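Local coordinates for protein 4-hydroxybenzoyl-CoA thioesterase (Bacillus halodurans, PDB 5WH9) that probably hydrolyses the thioester bond of aryl- or acyl-coenzyme A substrates such as gentisyl-CoA, as a member of the hotdog-fold thioesterases, at residues Ala33-Leu38 and Ile53-Val58; Leu41-Ser46 and Pro124-Val129; Glu91-Lys96 and Ile101-Glu106. One frame throughout, in Å; residues are numbered along the deposited sequence.

Contact 1: residues Ala33-Leu38 and Ile53-Val58; sequences ACHHFL and IGFPIV
The ring of F55 meets three side chains of helix 25-40 in three different ways. Over one face sits L38, whose CD1 lies 3.6 Å from the F55 centroid and only 10° off the ring normal, a CH-pi contact aimed almost at the ring's centre. At the F55 edge, and in its plane, comes CD2 of H35. This is the T-shaped side of the contact: F55 turns its edge toward the face of the H35 imidazole, with centroids 5.0 Å apart and planes at 63°. On the H35 ring, F55 CE2 lies off-centre, toward the rim. The third neighbour, C34, brings SG to 3.7 Å from F55 CE2, oblique to the ring, a sulfur-aromatic contact.

Torsions explain the reach. In L38, CD1 continues the extended chain, which carries it straight out to meet F55 coming from the opposite direction. The CG of F55 sits between backbone N and carbonyl carbon, its chi1 of 30° short of a staggered position.

The residue types fit. C34 is small and polarisable, and L38 offers a methyl where a flat face awaits one. H35 is aromatic yet polar, and its ND1 hydrogen-bonds to D31 O one helical turn back, which fixes the ring's rotation. The imidazole also meets the rings of F12 and F70 of the third subunit. The backbone O of F55 accepts a hydrogen bond from R108 NH1, and its side chain also touches T45 of helix 45-50.

All four touching residues are buried. The arrangement joins the C-terminal half of the long helix to the chain leading into strand 57-64, as expected of the hotdog fold, in which a curved antiparallel sheet wraps around a central helix.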
# COMPACT_ATOMS: atom_id res chain seq x y z
N ALA B 33 -11.67 1.86 10.17
CA ALA B 33 -12.88 2.23 10.89
C ALA B 33 -13.19 1.15 11.92
O ALA B 33 -13.51 1.47 13.06
CB ALA B 33 -14.03 2.42 9.95
N CYS B 34 -13.10 -0.12 11.51
CA CYS B 34 -13.40 -1.24 12.41
C CYS B 34 -12.59 -1.17 13.69
O CYS B 34 -13.14 -1.34 14.77
CB CYS B 34 -13.14 -2.58 11.73
SG CYS B 34 -13.17 -3.99 12.89
N HIS B 35 -11.28 -0.95 13.56
CA HIS B 35 -10.38 -0.85 14.70
C HIS B 35 -10.70 0.36 15.56
O HIS B 35 -10.59 0.34 16.79
CB HIS B 35 -8.94 -0.72 14.22
CG HIS B 35 -8.30 -2.01 13.83
ND1 HIS B 35 -8.41 -2.55 12.56
CD2 HIS B 35 -7.51 -2.86 14.54
CE1 HIS B 35 -7.75 -3.69 12.51
NE2 HIS B 35 -7.18 -3.89 13.69
N HIS B 36 -11.04 1.46 14.89
CA HIS B 36 -11.36 2.68 15.60
C HIS B 36 -12.68 2.51 16.32
O HIS B 36 -12.93 3.12 17.35
CB HIS B 36 -11.45 3.85 14.63
CG HIS B 36 -12.07 5.07 15.21
ND1 HIS B 36 -13.43 5.23 15.31
CD2 HIS B 36 -11.52 6.21 15.70
CE1 HIS B 36 -13.69 6.41 15.84
NE2 HIS B 36 -12.55 7.03 16.09
N PHE B 37 -13.52 1.67 15.75
CA PHE B 37 -14.82 1.38 16.31
C PHE B 37 -14.65 0.62 17.62
O PHE B 37 -15.18 1.03 18.63
CB PHE B 37 -15.63 0.57 15.30
CG PHE B 37 -17.03 0.26 15.73
CD1 PHE B 37 -17.99 1.25 15.76
CD2 PHE B 37 -17.40 -1.03 16.08
CE1 PHE B 37 -19.29 0.96 16.15
CE2 PHE B 37 -18.69 -1.33 16.47
CZ PHE B 37 -19.64 -0.32 16.51
N LEU B 38 -13.89 -0.48 17.61
CA LEU B 38 -13.73 -1.31 18.80
C LEU B 38 -13.01 -0.56 19.93
O LEU B 38 -13.31 -0.74 21.12
CB LEU B 38 -12.94 -2.59 18.47
CG LEU B 38 -13.70 -3.71 17.75
CD1 LEU B 38 -12.77 -4.80 17.32
CD2 LEU B 38 -14.77 -4.26 18.67
N ILE B 53 -5.17 -11.77 19.99
CA ILE B 53 -6.61 -11.85 19.86
C ILE B 53 -6.99 -11.00 18.67
O ILE B 53 -6.49 -9.90 18.50
CB ILE B 53 -7.32 -11.36 21.12
CG1 ILE B 53 -6.88 -12.18 22.31
CG2 ILE B 53 -8.82 -11.47 20.95
CD1 ILE B 53 -7.54 -11.75 23.60
N GLY B 54 -7.86 -11.50 17.83
CA GLY B 54 -8.23 -10.76 16.64
C GLY B 54 -9.70 -10.89 16.26
O GLY B 54 -10.48 -11.55 16.95
N PHE B 55 -10.06 -10.25 15.15
CA PHE B 55 -11.43 -10.25 14.65
C PHE B 55 -11.34 -10.31 13.14
O PHE B 55 -11.73 -9.37 12.45
CB PHE B 55 -12.19 -8.99 15.11
CG PHE B 55 -11.30 -7.80 15.29
CD1 PHE B 55 -10.56 -7.64 16.45
CD2 PHE B 55 -11.14 -6.88 14.27
CE1 PHE B 55 -9.71 -6.55 16.60
CE2 PHE B 55 -10.29 -5.79 14.42
CZ PHE B 55 -9.57 -5.63 15.59
N PRO B 56 -10.82 -11.43 12.63
CA PRO B 56 -10.51 -11.64 11.21
C PRO B 56 -11.73 -11.49 10.32
O PRO B 56 -12.84 -11.84 10.73
CB PRO B 56 -10.02 -13.08 11.18
CG PRO B 56 -9.52 -13.33 12.56
CD PRO B 56 -10.48 -12.61 13.44
N ILE B 57 -11.52 -11.00 9.11
CA ILE B 57 -12.60 -10.83 8.16
C ILE B 57 -12.95 -12.20 7.57
O ILE B 57 -12.07 -13.01 7.31
CB ILE B 57 -12.14 -9.89 7.04
CG1 ILE B 57 -13.32 -9.41 6.21
CG2 ILE B 57 -11.09 -10.57 6.15
CD1 ILE B 57 -14.06 -8.29 6.86
N VAL B 58 -14.24 -12.46 7.38
CA VAL B 58 -14.63 -13.65 6.60
C VAL B 58 -15.20 -13.26 5.24
O VAL B 58 -15.16 -14.04 4.29
CB VAL B 58 -15.63 -14.54 7.34
CG1 VAL B 58 -14.94 -15.34 8.41
CG2 VAL B 58 -16.69 -13.72 7.96

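Contact 2: residues Leu41-Ser46 and Pro124-Val129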
# COMPACT_ATOMS: atom_id res chain seq x y z
N LEU B 41 -15.29 1.84 21.70
CA LEU B 41 -16.19 1.06 22.55
C LEU B 41 -15.51 0.65 23.85
O LEU B 41 -16.16 0.18 24.76
CB LEU B 41 -16.69 -0.20 21.83
CG LEU B 41 -17.91 -0.06 20.92
CD1 LEU B 41 -18.23 -1.39 20.26
CD2 LEU B 41 -19.13 0.46 21.69
N GLY B 42 -14.20 0.82 23.92
CA GLY B 42 -13.46 0.50 25.13
C GLY B 42 -12.50 -0.67 25.02
O GLY B 42 -11.93 -1.11 26.02
N PHE B 43 -12.32 -1.17 23.80
CA PHE B 43 -11.44 -2.31 23.58
C PHE B 43 -10.34 -1.93 22.59
O PHE B 43 -10.47 -2.20 21.39
CB PHE B 43 -12.25 -3.50 23.08
CG PHE B 43 -13.51 -3.76 23.88
CD1 PHE B 43 -13.48 -4.60 24.98
CD2 PHE B 43 -14.70 -3.13 23.54
CE1 PHE B 43 -14.63 -4.82 25.73
CE2 PHE B 43 -15.86 -3.34 24.29
CZ PHE B 43 -15.82 -4.20 25.39
N PRO B 44 -9.28 -1.27 23.08
CA PRO B 44 -8.13 -0.84 22.25
C PRO B 44 -7.53 -2.04 21.54
O PRO B 44 -6.94 -2.89 22.18
CB PRO B 44 -7.11 -0.33 23.27
CG PRO B 44 -7.90 -0.00 24.50
CD PRO B 44 -9.14 -0.86 24.49
N THR B 45 -7.67 -2.08 20.22
CA THR B 45 -7.30 -3.28 19.47
C THR B 45 -5.79 -3.57 19.45
O THR B 45 -5.39 -4.70 19.20
CB THR B 45 -7.86 -3.20 18.05
OG1 THR B 45 -7.23 -2.11 17.35
CG2 THR B 45 -9.38 -2.93 18.11
N SER B 46 -4.96 -2.56 19.70
CA SER B 46 -3.52 -2.77 19.85
C SER B 46 -3.25 -3.72 21.00
O SER B 46 -2.31 -4.53 20.97
CB SER B 46 -2.80 -1.44 20.14
OG SER B 46 -3.33 -0.83 21.31
N PRO B 124 -16.14 -12.30 22.96
CA PRO B 124 -16.08 -12.15 24.40
C PRO B 124 -17.26 -11.42 24.87
O PRO B 124 -17.82 -10.56 24.25
CB PRO B 124 -14.86 -11.29 24.62
CG PRO B 124 -14.04 -11.52 23.45
CD PRO B 124 -14.97 -11.73 22.32
N SER B 125 -17.60 -11.81 26.06
CA SER B 125 -18.79 -11.42 26.71
C SER B 125 -18.85 -9.91 26.92
O SER B 125 -19.86 -9.32 26.72
CB SER B 125 -18.85 -12.22 27.99
OG SER B 125 -17.81 -11.93 28.87
N SER B 126 -17.75 -9.31 27.29
CA SER B 126 -17.69 -7.89 27.46
C SER B 126 -17.91 -7.15 26.16
O SER B 126 -18.51 -6.13 26.14
CB SER B 126 -16.35 -7.55 27.99
OG SER B 126 -15.41 -8.25 27.25
N VAL B 127 -17.35 -7.68 25.10
CA VAL B 127 -17.55 -7.15 23.76
C VAL B 127 -19.00 -7.37 23.33
O VAL B 127 -19.65 -6.47 22.83
CB VAL B 127 -16.59 -7.79 22.74
CG1 VAL B 127 -16.84 -7.24 21.37
CG2 VAL B 127 -15.14 -7.52 23.15
N ARG B 128 -19.50 -8.57 23.57
CA ARG B 128 -20.89 -8.87 23.24
C ARG B 128 -21.83 -7.82 23.82
O ARG B 128 -22.62 -7.23 23.11
CB ARG B 128 -21.28 -10.27 23.73
CG ARG B 128 -22.61 -10.78 23.20
CD ARG B 128 -22.85 -12.21 23.65
NE ARG B 128 -22.66 -12.36 25.09
CZ ARG B 128 -21.70 -13.10 25.65
NH1 ARG B 128 -20.83 -13.77 24.89
NH2 ARG B 128 -21.61 -13.18 26.98
N VAL B 129 -21.72 -7.58 25.13
CA VAL B 129 -22.56 -6.60 25.80
C VAL B 129 -22.37 -5.18 25.27
O VAL B 129 -23.30 -4.37 25.26
CB VAL B 129 -22.30 -6.59 27.33
CG1 VAL B 129 -22.94 -5.36 27.99
CG2 VAL B 129 -22.80 -7.89 27.97
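F43 and V127 bring the two backbones to their nearest point, their CA atoms 7.8 Å apart, where the turn leaving helix 25-40 faces the first turn of helix 125-131. The turn is a Schellman motif: the chain reverses at G42 (phi 113°) with two bonds back into the last helical turn, one of them probably from F43 N to L38 O. A side chain at G42 would be pressed against the preceding carbonyl O, hence the glycine. P44 and P124 stand at the N-cap positions of helices 45-50 and 125-131, where a proline's missing N-H costs no helical bond.

F43 carries the contact. Its CG lies anti to the carbonyl carbon (chi1 -47°), turning the ring toward helix 125-131. V127 answers with CG2, which sits over one face of that ring, 3.9 Å from its centroid and 16° off the normal, displaced toward the rim in a CH-pi contact. This branched, compact residue also touches W110, and F43 in turn reaches A130, so the patch joins the terminal helix to the hotdog body. Cutting F43 back to an alanine would probably leave V127 CG2 without its ring and open a gap between the turn and the helix.

S126, exposed to solvent, borders the ring: its OG is 3.8 Å from F43 CE1, and F43 CZ approaches the backbone O of S126 obliquely at 3.4 Å.

Contact 3: residues Glu91-Lys96 and Ile101-Glu106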
# COMPACT_ATOMS: atom_id res chain seq x y z
N GLU B 91 -21.50 -2.50 9.34
CA GLU B 91 -21.84 -1.68 8.20
C GLU B 91 -21.02 -0.37 8.21
O GLU B 91 -20.89 0.29 9.25
CB GLU B 91 -23.34 -1.39 8.19
CG GLU B 91 -23.87 -0.93 6.82
CD GLU B 91 -25.38 -0.68 6.83
OE1 GLU B 91 -26.14 -1.58 6.40
OE2 GLU B 91 -25.80 0.41 7.27
N HIS B 92 -20.47 -0.01 7.05
CA HIS B 92 -19.67 1.20 6.93
C HIS B 92 -20.22 2.05 5.81
O HIS B 92 -20.39 1.55 4.69
CB HIS B 92 -18.20 0.89 6.59
CG HIS B 92 -17.47 0.17 7.68
ND1 HIS B 92 -16.99 -1.10 7.53
CD2 HIS B 92 -17.16 0.55 8.94
CE1 HIS B 92 -16.38 -1.48 8.65
NE2 HIS B 92 -16.47 -0.49 9.52
N HIS B 93 -20.45 3.32 6.10
CA HIS B 93 -20.93 4.26 5.11
C HIS B 93 -19.95 5.42 4.97
O HIS B 93 -19.69 6.14 5.94
CB HIS B 93 -22.29 4.80 5.52
CG HIS B 93 -23.38 3.78 5.52
ND1 HIS B 93 -23.88 3.24 4.36
CD2 HIS B 93 -24.09 3.23 6.53
CE1 HIS B 93 -24.85 2.38 4.66
NE2 HIS B 93 -24.99 2.36 5.97
N PHE B 94 -19.43 5.60 3.76
CA PHE B 94 -18.51 6.70 3.49
C PHE B 94 -19.30 7.95 3.22
O PHE B 94 -20.19 7.98 2.35
CB PHE B 94 -17.62 6.39 2.28
CG PHE B 94 -16.73 5.21 2.50
CD1 PHE B 94 -17.27 3.92 2.54
CD2 PHE B 94 -15.36 5.38 2.69
CE1 PHE B 94 -16.45 2.84 2.76
CE2 PHE B 94 -14.54 4.28 2.90
CZ PHE B 94 -15.08 3.02 2.94
N ILE B 95 -18.99 8.98 4.01
CA ILE B 95 -19.63 10.26 3.86
C ILE B 95 -18.63 11.32 3.39
O ILE B 95 -17.60 11.56 4.01
CB ILE B 95 -20.35 10.71 5.16
CG1 ILE B 95 -21.60 9.86 5.39
CG2 ILE B 95 -20.79 12.16 5.06
CD1 ILE B 95 -21.35 8.61 6.14
N LYS B 96 -18.94 11.91 2.25
CA LYS B 96 -18.19 13.04 1.73
C LYS B 96 -19.18 14.16 1.41
O LYS B 96 -20.20 13.92 0.74
CB LYS B 96 -17.45 12.63 0.46
CG LYS B 96 -17.05 13.80 -0.40
CD LYS B 96 -16.28 13.34 -1.60
CE LYS B 96 -16.54 14.22 -2.81
NZ LYS B 96 -15.53 13.99 -3.88
N ILE B 101 -21.11 8.34 -0.40
CA ILE B 101 -20.49 8.10 -1.70
C ILE B 101 -19.97 6.67 -1.87
O ILE B 101 -19.40 6.33 -2.90
CB ILE B 101 -19.35 9.10 -1.95
CG1 ILE B 101 -18.26 8.94 -0.88
CG2 ILE B 101 -19.89 10.52 -1.98
CD1 ILE B 101 -17.37 7.66 -1.10
N ALA B 102 -20.17 5.84 -0.86
CA ALA B 102 -19.84 4.43 -0.93
C ALA B 102 -20.36 3.79 0.34
O ALA B 102 -20.43 4.46 1.37
CB ALA B 102 -18.31 4.23 -1.03
N SER B 103 -20.73 2.52 0.28
CA SER B 103 -21.15 1.81 1.49
C SER B 103 -20.87 0.32 1.39
O SER B 103 -21.10 -0.30 0.35
CB SER B 103 -22.62 2.07 1.80
OG SER B 103 -23.44 1.76 0.69
N GLY B 104 -20.36 -0.26 2.47
CA GLY B 104 -20.12 -1.67 2.48
C GLY B 104 -20.32 -2.30 3.82
O GLY B 104 -20.86 -1.69 4.75
N HIS B 105 -19.88 -3.54 3.94
CA HIS B 105 -19.88 -4.18 5.24
C HIS B 105 -18.73 -5.15 5.32
O HIS B 105 -18.11 -5.50 4.31
CB HIS B 105 -21.22 -4.90 5.51
CG HIS B 105 -21.51 -6.03 4.58
ND1 HIS B 105 -21.06 -7.32 4.80
CD2 HIS B 105 -22.20 -6.07 3.41
CE1 HIS B 105 -21.46 -8.10 3.82
NE2 HIS B 105 -22.15 -7.37 2.96
N GLU B 106 -18.43 -5.57 6.53
CA GLU B 106 -17.46 -6.60 6.79
C GLU B 106 -18.18 -7.65 7.65
O GLU B 106 -18.82 -7.32 8.64
CB GLU B 106 -16.29 -6.02 7.59
CG GLU B 106 -15.50 -4.91 6.88
CD GLU B 106 -14.38 -4.34 7.74
OE1 GLU B 106 -13.29 -4.07 7.18
OE2 GLU B 106 -14.58 -4.13 8.96
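Backbone hydrogen bonds pair H92 with G104 in the antiparallel hairpin of strands 87-96 and 99-111, whose segments run at 162°. H92 N gives a nearly straight bond (179°) to G104 O at 2.9 Å, and G104 N returns one to H92 O. Further along, F94 N bonds to A102 O at 2.8 Å, and I101 N bonds to F94 O at 2.9 Å. E91 with H105 and H93 with S103 are the non-hydrogen-bonded pairs.

Apolar packing gathers on the face of F94 and A102. F94 CB touches I101 CD1 at 3.6 Å, the small methyl of A102, its CB, lies against F94 CD1, 3.7 Å away, and A102 O lies at the ring's edge, in its plane.

Polar groups come next. E106, extended beyond CG, brings its carboxylate to the edge of the H92 imidazole, their planes 82° apart. Its own firm partners are R108, by a salt bridge through OE2, and Y23 of the second subunit, bonded to OE1. On the other face H93 NE2 donates to E91 OE2, modelled so short that its exact length is doubtful. K96 reaches away to a salt bridge with D72.

Strand 87-96 is flanked on its far side by strand 73-80, and strand 99-111 by strand 57-64. Over the H92 and F94 face lies helix 25-40, with M30 and A33 against H92 and Y26 meeting F94 edge-to-face.

The centres of contacts 1 and 2 are about 10 Å apart, those of 1 and 3 about 16 Å, and those of 2 and 3 about 22 Å, on opposite sides of the chain's centre. Along the chain contacts 1 and 2 interlock, since 41-46 falls between 33-38 and 53-58, and contact 3 lies between the two segments of contact 2. T45 bridges contacts 1 and 2, touching H35 and L38. I57 and C34 of contact 1 pack on E106 of contact 3. Helix 25-40 links the three: it carries 33-38, runs into the turn at 41-46 and packs on the strands of contact 3. Contacts 1 and 3 also reach one sheet through neighbouring strands 57-64 and 99-111, within one hotdog domain.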